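Long-range contacts in acinetobacter secreted protease CpaA (Acinetobacter nosocomialis M2, PDB 6O38), which is probably a zinc-dependent protease exported by the type II secretion system, and is bound here to its dedicated chaperone CpaB: residues S313-T318 with A337-Y342; V331-N336 with R359-T364; K286-T291 with P304-K309; T318-A323 with Y342-N347. All blocks are in the same frame, centred on the assembly; numbering follows the deposited sequence.

Following the chain from the N terminus, interaction 3 comes first: strand 305-310 returns beside the end of strand 277-288 and closes a short loop before the others begin. The remaining three interlock. Interaction 1 joins 313-318 to 337-342, and interaction 4 continues the same parallel pairing from the shared T318 and Y342; their loops cross. Interaction 2, which closes 331-336 onto 359-364, crosses both. Interactions 3 and 2 belong to neighbouring strands, since 305-310 pairs with 330-335, whereas interactions 1 and 4 build a three-stranded sheet with 350-353. Contacts such as I333 with I343 pack the two layers together, as expected of a beta-sandwich.

Interaction 1 of 4, residues S313-T318 with A337-Y342; sequences SNWQPT and ASADTY
A337 meets W315 through its methyl group, with CB 3.7 Å from CD1 of the indole. Two residues on, A339 comes over one face of that ring near its rim, CB standing 3.4 Å above the plane, while the backbone N of P317 lies by the opposite face. The indole reaches this place because CG of W315 is anti to its own backbone N (chi1 175°). D340 then supplies its carbonyl: NE1 of W315 donates to D340 O over 3.1 Å, with the acceptor close to the ring plane but the donor well above the plane of the carbonyl. At T341 the hydroxyl takes over, OG1 donating to Q316 O at 2.7 Å, nearly along the C=O axis. Y342 brings in the first strand-like bond, from its N to P317 O at 3.0 Å, and a parallel bridge to T318 follows, with CA of T318 3.3 Å from Y342 O. An indole N-H from 313-318 thus binds the D340 carbonyl, while a hydroxyl and a peptide N-H from 337-342 bind the consecutive carbonyls of Q316 and P317, so that side-chain chemistry holds the irregular loops together up to the point where regular parallel pairing takes over.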
loop_
_atom_site.group_PDB
_atom_site.type_symbol
_atom_site.label_atom_id
_atom_site.label_comp_id
_atom_site.label_asym_id
_atom_site.label_seq_id
_atom_site.Cartn_x
_atom_site.Cartn_y
_atom_site.Cartn_z
ATOM N N SER A 313 29.124 -8.753 -2.518
ATOM C CA SER A 313 29.453 -9.926 -1.718
ATOM C C SER A 313 28.831 -11.212 -2.245
ATOM O O SER A 313 29.239 -12.296 -1.813
ATOM C CB SER A 313 29.022 -9.706 -0.264
ATOM O OG SER A 313 27.642 -9.389 -0.182
ATOM N N ASN A 314 27.860 -11.131 -3.160
ATOM C CA ASN A 314 27.271 -12.325 -3.760
ATOM C C ASN A 314 27.319 -12.276 -5.283
ATOM O O ASN A 314 26.546 -12.977 -5.943
ATOM C CB ASN A 314 25.830 -12.534 -3.279
ATOM C CG ASN A 314 24.891 -11.409 -3.696
ATOM O OD1 ASN A 314 25.270 -10.495 -4.427
ATOM N ND2 ASN A 314 23.651 -11.480 -3.228
ATOM N N TRP A 315 28.202 -11.454 -5.847
ATOM C CA TRP A 315 28.265 -11.274 -7.290
ATOM C C TRP A 315 28.511 -12.598 -8.004
ATOM O O TRP A 315 29.229 -13.475 -7.515
ATOM C CB TRP A 315 29.365 -10.274 -7.652
ATOM C CG TRP A 315 29.566 -10.118 -9.127
ATOM C CD1 TRP A 315 28.788 -9.402 -9.989
ATOM C CD2 TRP A 315 30.613 -10.695 -9.915
ATOM N NE1 TRP A 315 29.287 -9.496 -11.265
ATOM C CE2 TRP A 315 30.407 -10.285 -11.247
ATOM C CE3 TRP A 315 31.705 -11.518 -9.625
ATOM C CZ2 TRP A 315 31.253 -10.668 -12.286
ATOM C CZ3 TRP A 315 32.544 -11.899 -10.658
ATOM C CH2 TRP A 315 32.313 -11.474 -11.971
ATOM N N GLN A 316 27.906 -12.730 -9.181
ATOM C CA GLN A 316 28.038 -13.904 -10.021
ATOM C C GLN A 316 28.297 -13.453 -11.452
ATOM O O GLN A 316 27.640 -12.524 -11.938
ATOM C CB GLN A 316 26.770 -14.769 -9.963
ATOM C CG GLN A 316 27.005 -16.247 -10.210
ATOM C CD GLN A 316 27.690 -16.929 -9.043
ATOM O OE1 GLN A 316 28.903 -17.131 -9.050
ATOM N NE2 GLN A 316 26.911 -17.285 -8.027
ATOM N N PRO A 317 29.251 -14.077 -12.148
ATOM C CA PRO A 317 29.541 -13.631 -13.521
ATOM C C PRO A 317 28.419 -13.931 -14.497
ATOM O O PRO A 317 28.126 -13.104 -15.369
ATOM C CB PRO A 317 30.826 -14.395 -13.867
ATOM C CG PRO A 317 30.771 -15.614 -13.008
ATOM C CD PRO A 317 30.148 -15.163 -11.718
ATOM N N THR A 318 27.779 -15.093 -14.380
ATOM C CA THR A 318 26.681 -15.479 -15.251
ATOM C C THR A 318 25.544 -16.049 -14.417
ATOM O O THR A 318 25.769 -16.701 -13.393
ATOM C CB THR A 318 27.111 -16.519 -16.304
ATOM O OG1 THR A 318 27.431 -17.756 -15.656
ATOM C CG2 THR A 318 28.320 -16.035 -17.091
ATOM N N ALA A 337 26.199 -4.496 -7.712
ATOM C CA ALA A 337 27.606 -4.828 -7.855
ATOM C C ALA A 337 28.233 -3.977 -8.951
ATOM O O ALA A 337 27.556 -3.534 -9.882
ATOM C CB ALA A 337 27.784 -6.313 -8.175
ATOM N N SER A 338 29.543 -3.756 -8.833
ATOM C CA SER A 338 30.227 -2.883 -9.781
ATOM C C SER A 338 30.357 -3.540 -11.151
ATOM O O SER A 338 30.261 -2.863 -12.181
ATOM C CB SER A 338 31.601 -2.496 -9.238
ATOM O OG SER A 338 32.513 -3.573 -9.358
ATOM N N ALA A 339 30.567 -4.853 -11.185
ATOM C CA ALA A 339 30.744 -5.574 -12.437
ATOM C C ALA A 339 29.407 -6.061 -12.979
ATOM O O ALA A 339 28.446 -6.266 -12.232
ATOM C CB ALA A 339 31.691 -6.761 -12.246
ATOM N N ASP A 340 29.357 -6.248 -14.297
ATOM C CA ASP A 340 28.150 -6.731 -14.947
ATOM C C ASP A 340 27.933 -8.214 -14.662
ATOM O O ASP A 340 28.840 -8.938 -14.240
ATOM C CB ASP A 340 28.221 -6.506 -16.458
ATOM C CG ASP A 340 28.209 -5.039 -16.833
ATOM O OD1 ASP A 340 28.079 -4.190 -15.926
ATOM O OD2 ASP A 340 28.326 -4.737 -18.039
ATOM N N THR A 341 26.705 -8.664 -14.908
ATOM C CA THR A 341 26.336 -10.067 -14.799
ATOM C C THR A 341 25.551 -10.459 -16.039
ATOM O O THR A 341 24.585 -9.780 -16.403
ATOM C CB THR A 341 25.506 -10.335 -13.538
ATOM O OG1 THR A 341 26.332 -10.171 -12.377
ATOM C CG2 THR A 341 24.937 -11.747 -13.560
ATOM N N TYR A 342 25.965 -11.544 -16.685
ATOM C CA TYR A 342 25.278 -12.017 -17.877
ATOM C C TYR A 342 24.100 -12.904 -17.497
ATOM O O TYR A 342 24.171 -13.688 -16.546
ATOM C CB TYR A 342 26.247 -12.777 -18.783
ATOM C CG TYR A 342 27.343 -11.907 -19.349
ATOM C CD1 TYR A 342 27.093 -11.043 -20.409
ATOM C CD2 TYR A 342 28.628 -11.942 -18.822
ATOM C CE1 TYR A 342 28.091 -10.241 -20.929
ATOM C CE2 TYR A 342 29.633 -11.143 -19.337
ATOM C CZ TYR A 342 29.359 -10.295 -20.389
ATOM O OH TYR A 342 30.355 -9.498 -20.906
#

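Interaction 2 of 4, residues V331-N336 with R359-T364; sequences VVIVSN and RRFIYT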
loop_
_atom_site.group_PDB
_atom_site.type_symbol
_atom_site.label_atom_id
_atom_site.label_comp_id
_atom_site.label_asym_id
_atom_site.label_seq_id
_atom_site.Cartn_x
_atom_site.Cartn_y
_atom_site.Cartn_z
ATOM N N VAL A 331 10.807 -13.297 -13.199
ATOM C CA VAL A 331 12.080 -13.178 -12.500
ATOM C C VAL A 331 12.514 -11.722 -12.567
ATOM O O VAL A 331 12.634 -11.155 -13.660
ATOM C CB VAL A 331 13.156 -14.098 -13.099
ATOM C CG1 VAL A 331 14.509 -13.805 -12.471
ATOM C CG2 VAL A 331 12.779 -15.556 -12.893
ATOM N N VAL A 332 12.745 -11.120 -11.404
ATOM C CA VAL A 332 13.245 -9.755 -11.297
ATOM C C VAL A 332 14.657 -9.818 -10.738
ATOM O O VAL A 332 14.896 -10.463 -9.711
ATOM C CB VAL A 332 12.338 -8.886 -10.410
ATOM C CG1 VAL A 332 12.912 -7.484 -10.279
ATOM C CG2 VAL A 332 10.928 -8.841 -10.978
ATOM N N ILE A 333 15.593 -9.163 -11.415
ATOM C CA ILE A 333 16.991 -9.159 -11.008
ATOM C C ILE A 333 17.427 -7.717 -10.797
ATOM O O ILE A 333 17.247 -6.871 -11.680
ATOM C CB ILE A 333 17.884 -9.861 -12.047
ATOM C CG1 ILE A 333 17.395 -11.293 -12.273
ATOM C CG2 ILE A 333 19.332 -9.866 -11.588
ATOM C CD1 ILE A 333 18.162 -12.045 -13.331
ATOM N N VAL A 334 17.987 -7.439 -9.622
ATOM C CA VAL A 334 18.544 -6.133 -9.301
ATOM C C VAL A 334 20.031 -6.317 -9.039
ATOM O O VAL A 334 20.472 -7.361 -8.545
ATOM C CB VAL A 334 17.836 -5.465 -8.098
ATOM C CG1 VAL A 334 16.347 -5.776 -8.116
ATOM C CG2 VAL A 334 18.459 -5.892 -6.779
ATOM N N SER A 335 20.814 -5.307 -9.409
ATOM C CA SER A 335 22.266 -5.381 -9.309
ATOM C C SER A 335 22.793 -4.115 -8.654
ATOM O O SER A 335 22.545 -3.008 -9.145
ATOM C CB SER A 335 22.907 -5.575 -10.686
ATOM O OG SER A 335 24.320 -5.610 -10.587
ATOM N N ASN A 336 23.514 -4.282 -7.546
ATOM C CA ASN A 336 24.281 -3.202 -6.937
ATOM C C ASN A 336 25.768 -3.533 -6.902
ATOM O O ASN A 336 26.522 -2.920 -6.140
ATOM C CB ASN A 336 23.763 -2.900 -5.530
ATOM C CG ASN A 336 22.373 -2.296 -5.540
ATOM O OD1 ASN A 336 22.203 -1.106 -5.812
ATOM N ND2 ASN A 336 21.369 -3.115 -5.250
ATOM N N ARG A 359 15.895 -5.516 -13.794
ATOM C CA ARG A 359 15.544 -6.251 -15.000
ATOM C C ARG A 359 14.535 -7.333 -14.662
ATOM O O ARG A 359 14.749 -8.116 -13.730
ATOM C CB ARG A 359 16.780 -6.879 -15.654
ATOM C CG ARG A 359 17.765 -5.870 -16.206
ATOM C CD ARG A 359 17.374 -5.444 -17.605
ATOM N NE ARG A 359 17.459 -6.539 -18.563
ATOM C CZ ARG A 359 18.518 -6.785 -19.324
ATOM N NH1 ARG A 359 19.593 -6.014 -19.241
ATOM N NH2 ARG A 359 18.498 -7.801 -20.169
ATOM N N ARG A 360 13.440 -7.374 -15.415
ATOM C CA ARG A 360 12.391 -8.364 -15.224
ATOM C C ARG A 360 12.267 -9.227 -16.471
ATOM O O ARG A 360 12.341 -8.725 -17.597
ATOM C CB ARG A 360 11.040 -7.709 -14.902
ATOM C CG ARG A 360 9.924 -8.716 -14.635
ATOM C CD ARG A 360 8.677 -8.066 -14.055
ATOM N NE ARG A 360 7.934 -7.302 -15.052
ATOM C CZ ARG A 360 7.940 -5.976 -15.131
ATOM N NH1 ARG A 360 8.649 -5.262 -14.266
ATOM N NH2 ARG A 360 7.236 -5.363 -16.072
ATOM N N PHE A 361 12.086 -10.527 -16.259
ATOM C CA PHE A 361 11.875 -11.481 -17.335
ATOM C C PHE A 361 10.609 -12.273 -17.043
ATOM O O PHE A 361 10.277 -12.534 -15.884
ATOM C CB PHE A 361 13.074 -12.430 -17.491
ATOM C CG PHE A 361 14.387 -11.723 -17.686
ATOM C CD1 PHE A 361 15.156 -11.342 -16.596
ATOM C CD2 PHE A 361 14.853 -11.437 -18.958
ATOM C CE1 PHE A 361 16.364 -10.692 -16.773
ATOM C CE2 PHE A 361 16.060 -10.786 -19.142
ATOM C CZ PHE A 361 16.816 -10.414 -18.048
ATOM N N ILE A 362 9.901 -12.651 -18.103
ATOM C CA ILE A 362 8.653 -13.392 -17.981
ATOM C C ILE A 362 8.735 -14.628 -18.866
ATOM O O ILE A 362 9.311 -14.587 -19.960
ATOM C CB ILE A 362 7.429 -12.520 -18.344
ATOM C CG1 ILE A 362 6.125 -13.256 -18.027
ATOM C CG2 ILE A 362 7.471 -12.090 -19.806
ATOM C CD1 ILE A 362 4.888 -12.394 -18.169
ATOM N N TYR A 363 8.175 -15.732 -18.382
ATOM C CA TYR A 363 8.227 -17.002 -19.088
ATOM C C TYR A 363 7.027 -17.138 -20.016
ATOM O O TYR A 363 5.893 -16.831 -19.638
ATOM C CB TYR A 363 8.261 -18.163 -18.092
ATOM C CG TYR A 363 8.651 -19.491 -18.698
ATOM C CD1 TYR A 363 9.968 -19.752 -19.052
ATOM C CD2 TYR A 363 7.707 -20.488 -18.904
ATOM C CE1 TYR A 363 10.335 -20.964 -19.603
ATOM C CE2 TYR A 363 8.064 -21.706 -19.455
ATOM C CZ TYR A 363 9.379 -21.938 -19.802
ATOM O OH TYR A 363 9.743 -23.146 -20.350
ATOM N N THR A 364 7.288 -17.597 -21.235
ATOM C CA THR A 364 6.265 -17.821 -22.246
ATOM C C THR A 364 6.334 -19.270 -22.722
ATOM O O THR A 364 7.170 -20.057 -22.272
ATOM C CB THR A 364 6.431 -16.856 -23.426
ATOM O OG1 THR A 364 7.621 -17.185 -24.153
ATOM C CG2 THR A 364 6.524 -15.420 -22.936
#
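V331 and F361 face each other as a hydrogen-bonded antiparallel pair, V331 N donating to F361 O at 2.8 Å and F361 N returning a bond to V331 O. I333 and R359 repeat the pattern two residues along, with I333 N 2.7 Å from R359 O and R359 N bound to I333 O. Between them V332 and R360 form the non-hydrogen-bonded pair, where CA of V332 approaches R359 O to 3.3 Å. Side chains reinforce this ladder on both faces. On one, CG2 of V332 lies against the aliphatic stem of R360, 3.8 Å from CG, the two chains crossing obliquely. On the other, the end of I333, CD1, meets CE1 of F361 at 4.1 Å.

The arginines are positioned from further out. R360 leaves its strand with CG anti to the backbone N (chi1 -178°) and bends only at its third torsion; its guanidinium makes a salt bridge with D371 and hydrogen bonds to Y417 OH and A414 O. R359 turns its end away from V331-N336, and NH2 hydrogen-bonds T351 OG1. Strand 330-335 is flanked by 358-364 on one side and by the parallel strand 305-310 on the other, strand 367-381 runs antiparallel beyond 358-364, and strand 350-353 packs over the I333 and F361 face.

Interaction 3 of 4, residues K286-T291 with P304-K309; sequences KVIDST and PTLKVK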
loop_
_atom_site.group_PDB
_atom_site.type_symbol
_atom_site.label_atom_id
_atom_site.label_comp_id
_atom_site.label_asym_id
_atom_site.label_seq_id
_atom_site.Cartn_x
_atom_site.Cartn_y
_atom_site.Cartn_z
ATOM N N LYS A 286 9.774 -15.458 -3.801
ATOM C CA LYS A 286 11.042 -15.916 -3.250
ATOM C C LYS A 286 12.120 -14.878 -3.532
ATOM O O LYS A 286 12.315 -14.473 -4.683
ATOM C CB LYS A 286 11.430 -17.269 -3.846
ATOM C CG LYS A 286 12.752 -17.823 -3.335
ATOM C CD LYS A 286 13.031 -19.198 -3.924
ATOM C CE LYS A 286 14.362 -19.754 -3.441
ATOM N NZ LYS A 286 14.553 -19.565 -1.975
ATOM N N VAL A 287 12.814 -14.444 -2.484
ATOM C CA VAL A 287 13.788 -13.363 -2.577
ATOM C C VAL A 287 15.142 -13.887 -2.124
ATOM O O VAL A 287 15.288 -14.354 -0.987
ATOM C CB VAL A 287 13.369 -12.145 -1.739
ATOM C CG1 VAL A 287 14.461 -11.086 -1.760
ATOM C CG2 VAL A 287 12.057 -11.574 -2.253
ATOM N N ILE A 288 16.127 -13.815 -3.014
ATOM C CA ILE A 288 17.525 -14.061 -2.680
ATOM C C ILE A 288 18.179 -12.688 -2.569
ATOM O O ILE A 288 18.511 -12.062 -3.580
ATOM C CB ILE A 288 18.215 -14.939 -3.726
ATOM C CG1 ILE A 288 17.395 -16.204 -3.988
ATOM C CG2 ILE A 288 19.620 -15.303 -3.271
ATOM C CD1 ILE A 288 17.967 -17.089 -5.077
ATOM N N ASP A 289 18.372 -12.213 -1.340
ATOM C CA ASP A 289 18.779 -10.834 -1.122
ATOM C C ASP A 289 20.296 -10.688 -1.232
ATOM O O ASP A 289 21.031 -11.650 -1.468
ATOM C CB ASP A 289 18.259 -10.330 0.226
ATOM C CG ASP A 289 18.716 -11.185 1.398
ATOM O OD1 ASP A 289 19.568 -12.077 1.208
ATOM O OD2 ASP A 289 18.218 -10.959 2.522
ATOM N N SER A 290 20.770 -9.452 -1.054
ATOM C CA SER A 290 22.162 -9.102 -1.314
ATOM C C SER A 290 23.145 -9.765 -0.357
ATOM O O SER A 290 24.354 -9.712 -0.612
ATOM C CB SER A 290 22.331 -7.583 -1.254
ATOM O OG SER A 290 21.856 -7.066 -0.024
ATOM N N THR A 291 22.671 -10.378 0.726
ATOM C CA THR A 291 23.546 -11.082 1.655
ATOM C C THR A 291 23.500 -12.596 1.490
ATOM O O THR A 291 24.337 -13.291 2.075
ATOM C CB THR A 291 23.193 -10.718 3.103
ATOM O OG1 THR A 291 21.800 -10.961 3.335
ATOM C CG2 THR A 291 23.500 -9.253 3.373
ATOM N N PRO A 304 4.929 -17.787 -8.083
ATOM C CA PRO A 304 4.793 -16.987 -9.312
ATOM C C PRO A 304 5.950 -16.038 -9.593
ATOM O O PRO A 304 6.133 -15.657 -10.756
ATOM C CB PRO A 304 3.486 -16.217 -9.082
ATOM C CG PRO A 304 2.707 -17.083 -8.163
ATOM C CD PRO A 304 3.726 -17.679 -7.235
ATOM N N THR A 305 6.736 -15.638 -8.593
ATOM C CA THR A 305 7.766 -14.632 -8.813
ATOM C C THR A 305 9.018 -14.952 -8.010
ATOM O O THR A 305 8.947 -15.457 -6.884
ATOM C CB THR A 305 7.259 -13.232 -8.424
ATOM O OG1 THR A 305 5.952 -13.025 -8.969
ATOM C CG2 THR A 305 8.196 -12.149 -8.938
ATOM N N LEU A 306 10.171 -14.639 -8.602
ATOM C CA LEU A 306 11.465 -14.792 -7.956
ATOM C C LEU A 306 12.269 -13.522 -8.185
ATOM O O LEU A 306 12.376 -13.057 -9.324
ATOM C CB LEU A 306 12.225 -16.005 -8.512
ATOM C CG LEU A 306 13.721 -16.085 -8.181
ATOM C CD1 LEU A 306 13.942 -16.464 -6.724
ATOM C CD2 LEU A 306 14.440 -17.057 -9.110
ATOM N N LYS A 307 12.827 -12.963 -7.114
ATOM C CA LYS A 307 13.628 -11.748 -7.196
ATOM C C LYS A 307 15.032 -12.037 -6.687
ATOM O O LYS A 307 15.200 -12.570 -5.587
ATOM C CB LYS A 307 12.999 -10.597 -6.414
ATOM C CG LYS A 307 13.686 -9.255 -6.680
ATOM C CD LYS A 307 12.926 -8.090 -6.068
ATOM C CE LYS A 307 11.606 -7.846 -6.782
ATOM N NZ LYS A 307 10.923 -6.647 -6.234
ATOM N N VAL A 308 16.035 -11.682 -7.484
ATOM C CA VAL A 308 17.437 -11.933 -7.172
ATOM C C VAL A 308 18.132 -10.589 -7.007
ATOM O O VAL A 308 17.996 -9.707 -7.863
ATOM C CB VAL A 308 18.120 -12.769 -8.268
ATOM C CG1 VAL A 308 19.584 -12.975 -7.933
ATOM C CG2 VAL A 308 17.402 -14.100 -8.434
ATOM N N LYS A 309 18.879 -10.436 -5.914
ATOM C CA LYS A 309 19.528 -9.175 -5.558
ATOM C C LYS A 309 21.042 -9.364 -5.597
ATOM O O LYS A 309 21.641 -9.882 -4.647
ATOM C CB LYS A 309 19.065 -8.702 -4.183
ATOM C CG LYS A 309 17.613 -8.254 -4.144
ATOM C CD LYS A 309 17.288 -7.527 -2.850
ATOM C CE LYS A 309 15.788 -7.459 -2.613
ATOM N NZ LYS A 309 15.444 -6.644 -1.413
#
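A parallel beta ladder joins K286-I288, the end of strand 277-288, to L306-V308 in strand 305-310. Its bonds alternate between the strands: K286 N donates to T305 O at 3.2 Å, K307 N to K286 O at 2.9 Å, I288 N to K307 O, and K309 N to I288 O at 2.9 Å. On one face K286 and L306 run alongside each other in the same direction, with CD1 of L306 3.8 Å from CG of K286. Deeper on that face, CD1 of I288 and CD1 of L306 are 4.4 Å apart.

K309 works differently. Its CG sits beside its own backbone N (chi1 -69°), and from there the extended chain passes D289, with CD 4.0 Å from CA of D289, until CE reaches CG1 of V287, also at 4.0 Å. The amine then comes near E103 of the chaperone CpaB, a long and weak ion pair. The carboxylate of D289 also lies close to E103 of CpaB, a like-charge approach that the nearby lysine may partly offset. K307 sends its amine instead to a salt bridge with E410.

The parallel hand-over from a long strand recurs: 90-98 pairs likewise with 116-121 and 183-195 with 210-215. The connections differ, with a short strand in the first, a short helix in the second and neither here, consistent with a chain of StcE-type beta-sandwich domains.

Interaction 4 of 4, residues T318-A323 with Y342-N347; sequences TLQLPA and YINAAN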
loop_
_atom_site.group_PDB
_atom_site.type_symbol
_atom_site.label_atom_id
_atom_site.label_comp_id
_atom_site.label_asym_id
_atom_site.label_seq_id
_atom_site.Cartn_x
_atom_site.Cartn_y
_atom_site.Cartn_z
ATOM N N THR A 318 27.779 -15.093 -14.380
ATOM C CA THR A 318 26.681 -15.479 -15.251
ATOM C C THR A 318 25.544 -16.049 -14.417
ATOM O O THR A 318 25.769 -16.701 -13.393
ATOM C CB THR A 318 27.111 -16.519 -16.304
ATOM O OG1 THR A 318 27.431 -17.756 -15.656
ATOM C CG2 THR A 318 28.320 -16.035 -17.091
ATOM N N LEU A 319 24.317 -15.793 -14.862
ATOM C CA LEU A 319 23.124 -16.347 -14.236
ATOM C C LEU A 319 22.277 -17.024 -15.299
ATOM O O LEU A 319 22.050 -16.459 -16.373
ATOM C CB LEU A 319 22.305 -15.269 -13.519
ATOM C CG LEU A 319 22.893 -14.676 -12.240
ATOM C CD1 LEU A 319 21.936 -13.661 -11.638
ATOM C CD2 LEU A 319 23.207 -15.777 -11.241
ATOM N N GLN A 320 21.808 -18.229 -14.993
ATOM C CA GLN A 320 20.924 -18.980 -15.873
ATOM C C GLN A 320 19.505 -18.876 -15.329
ATOM O O GLN A 320 19.249 -19.249 -14.179
ATOM C CB GLN A 320 21.362 -20.442 -15.961
ATOM C CG GLN A 320 20.579 -21.286 -16.958
ATOM C CD GLN A 320 21.040 -21.084 -18.389
ATOM O OE1 GLN A 320 22.013 -20.374 -18.648
ATOM N NE2 GLN A 320 20.344 -21.713 -19.330
ATOM N N LEU A 321 18.593 -18.358 -16.150
ATOM C CA LEU A 321 17.201 -18.260 -15.746
ATOM C C LEU A 321 16.641 -19.659 -15.483
ATOM O O LEU A 321 17.143 -20.644 -16.035
ATOM C CB LEU A 321 16.389 -17.542 -16.823
ATOM C CG LEU A 321 16.681 -16.043 -16.936
ATOM C CD1 LEU A 321 15.850 -15.398 -18.033
ATOM C CD2 LEU A 321 16.442 -15.348 -15.603
ATOM N N PRO A 322 15.620 -19.777 -14.630
ATOM C CA PRO A 322 15.154 -21.105 -14.206
ATOM C C PRO A 322 14.844 -22.015 -15.386
ATOM O O PRO A 322 14.208 -21.611 -16.361
ATOM C CB PRO A 322 13.896 -20.790 -13.393
ATOM C CG PRO A 322 14.135 -19.422 -12.862
ATOM C CD PRO A 322 14.910 -18.695 -13.924
ATOM N N ALA A 323 15.302 -23.265 -15.283
ATOM C CA ALA A 323 15.119 -24.215 -16.373
ATOM C C ALA A 323 13.674 -24.680 -16.482
ATOM O O ALA A 323 13.196 -24.951 -17.589
ATOM C CB ALA A 323 16.046 -25.415 -16.186
ATOM N N TYR A 342 25.965 -11.544 -16.685
ATOM C CA TYR A 342 25.278 -12.017 -17.877
ATOM C C TYR A 342 24.100 -12.904 -17.497
ATOM O O TYR A 342 24.171 -13.688 -16.546
ATOM C CB TYR A 342 26.247 -12.777 -18.783
ATOM C CG TYR A 342 27.343 -11.907 -19.349
ATOM C CD1 TYR A 342 27.093 -11.043 -20.409
ATOM C CD2 TYR A 342 28.628 -11.942 -18.822
ATOM C CE1 TYR A 342 28.091 -10.241 -20.929
ATOM C CE2 TYR A 342 29.633 -11.143 -19.337
ATOM C CZ TYR A 342 29.359 -10.295 -20.389
ATOM O OH TYR A 342 30.355 -9.498 -20.906
ATOM N N ILE A 343 23.008 -12.770 -18.247
ATOM C CA ILE A 343 21.782 -13.522 -18.015
ATOM C C ILE A 343 21.513 -14.371 -19.247
ATOM O O ILE A 343 21.546 -13.863 -20.374
ATOM C CB ILE A 343 20.590 -12.591 -17.727
ATOM C CG1 ILE A 343 20.915 -11.637 -16.577
ATOM C CG2 ILE A 343 19.344 -13.405 -17.408
ATOM C CD1 ILE A 343 21.212 -12.332 -15.273
ATOM N N ASN A 344 21.250 -15.659 -19.035
ATOM C CA ASN A 344 21.036 -16.593 -20.127
ATOM C C ASN A 344 19.799 -17.439 -19.859
ATOM O O ASN A 344 19.364 -17.602 -18.715
ATOM C CB ASN A 344 22.255 -17.501 -20.342
ATOM C CG ASN A 344 23.491 -16.727 -20.754
ATOM O OD1 ASN A 344 23.610 -16.292 -21.900
ATOM N ND2 ASN A 344 24.418 -16.550 -19.821
ATOM N N ALA A 345 19.241 -17.980 -20.939
ATOM C CA ALA A 345 18.092 -18.869 -20.870
ATOM C C ALA A 345 18.269 -19.981 -21.893
ATOM O O ALA A 345 19.092 -19.885 -22.807
ATOM C CB ALA A 345 16.776 -18.120 -21.110
ATOM N N ALA A 346 17.479 -21.045 -21.728
ATOM C CA ALA A 346 17.602 -22.205 -22.607
ATOM C C ALA A 346 17.265 -21.863 -24.053
ATOM O O ALA A 346 17.834 -22.456 -24.977
ATOM C CB ALA A 346 16.706 -23.339 -22.108
ATOM N N ASN A 347 16.357 -20.913 -24.276
ATOM C CA ASN A 347 15.948 -20.551 -25.627
ATOM C C ASN A 347 16.976 -19.688 -26.351
ATOM O O ASN A 347 16.690 -19.200 -27.449
ATOM C CB ASN A 347 14.596 -19.827 -25.598
ATOM C CG ASN A 347 14.615 -18.570 -24.742
ATOM O OD1 ASN A 347 15.669 -18.109 -24.307
ATOM N ND2 ASN A 347 13.437 -18.005 -24.505
#
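L319 and I343 form the tight part of this parallel pairing, set flank to flank with CB of L319 3.6 Å from CD1 of I343. The isoleucine serves two leucines at once: with CG1 beside its backbone N (chi1 -54°), it sends CD1 to L319 and leaves CG2, the other branch, for L321. L321 crosses it at about a right angle, CG to CG2 being 3.8 Å, and extends a methyl, CD1, to within 4.2 Å of A345 CB. Beneath these contacts runs a regular ladder, in which L319 N donates to Y342 O at 2.7 Å, N344 N to L319 O, and L321 N to N344 O at 2.8 Å.

The other face, bearing Q320 and N344, is polar and partly exposed. There the two side chains cross rather than pair: OE1 of Q320 rests 3.3 Å from CB of N344, and their amide planes are 23° apart. NE2 of Q320 extends over the backbone of A345 and A346.

Strand 341-344 is the middle of a three-stranded sheet, between 318-320 and the antiparallel 350-353, and the leucine and isoleucine face packs on V331 and I333 of strand 330-335 and on W368 of strand 367-381.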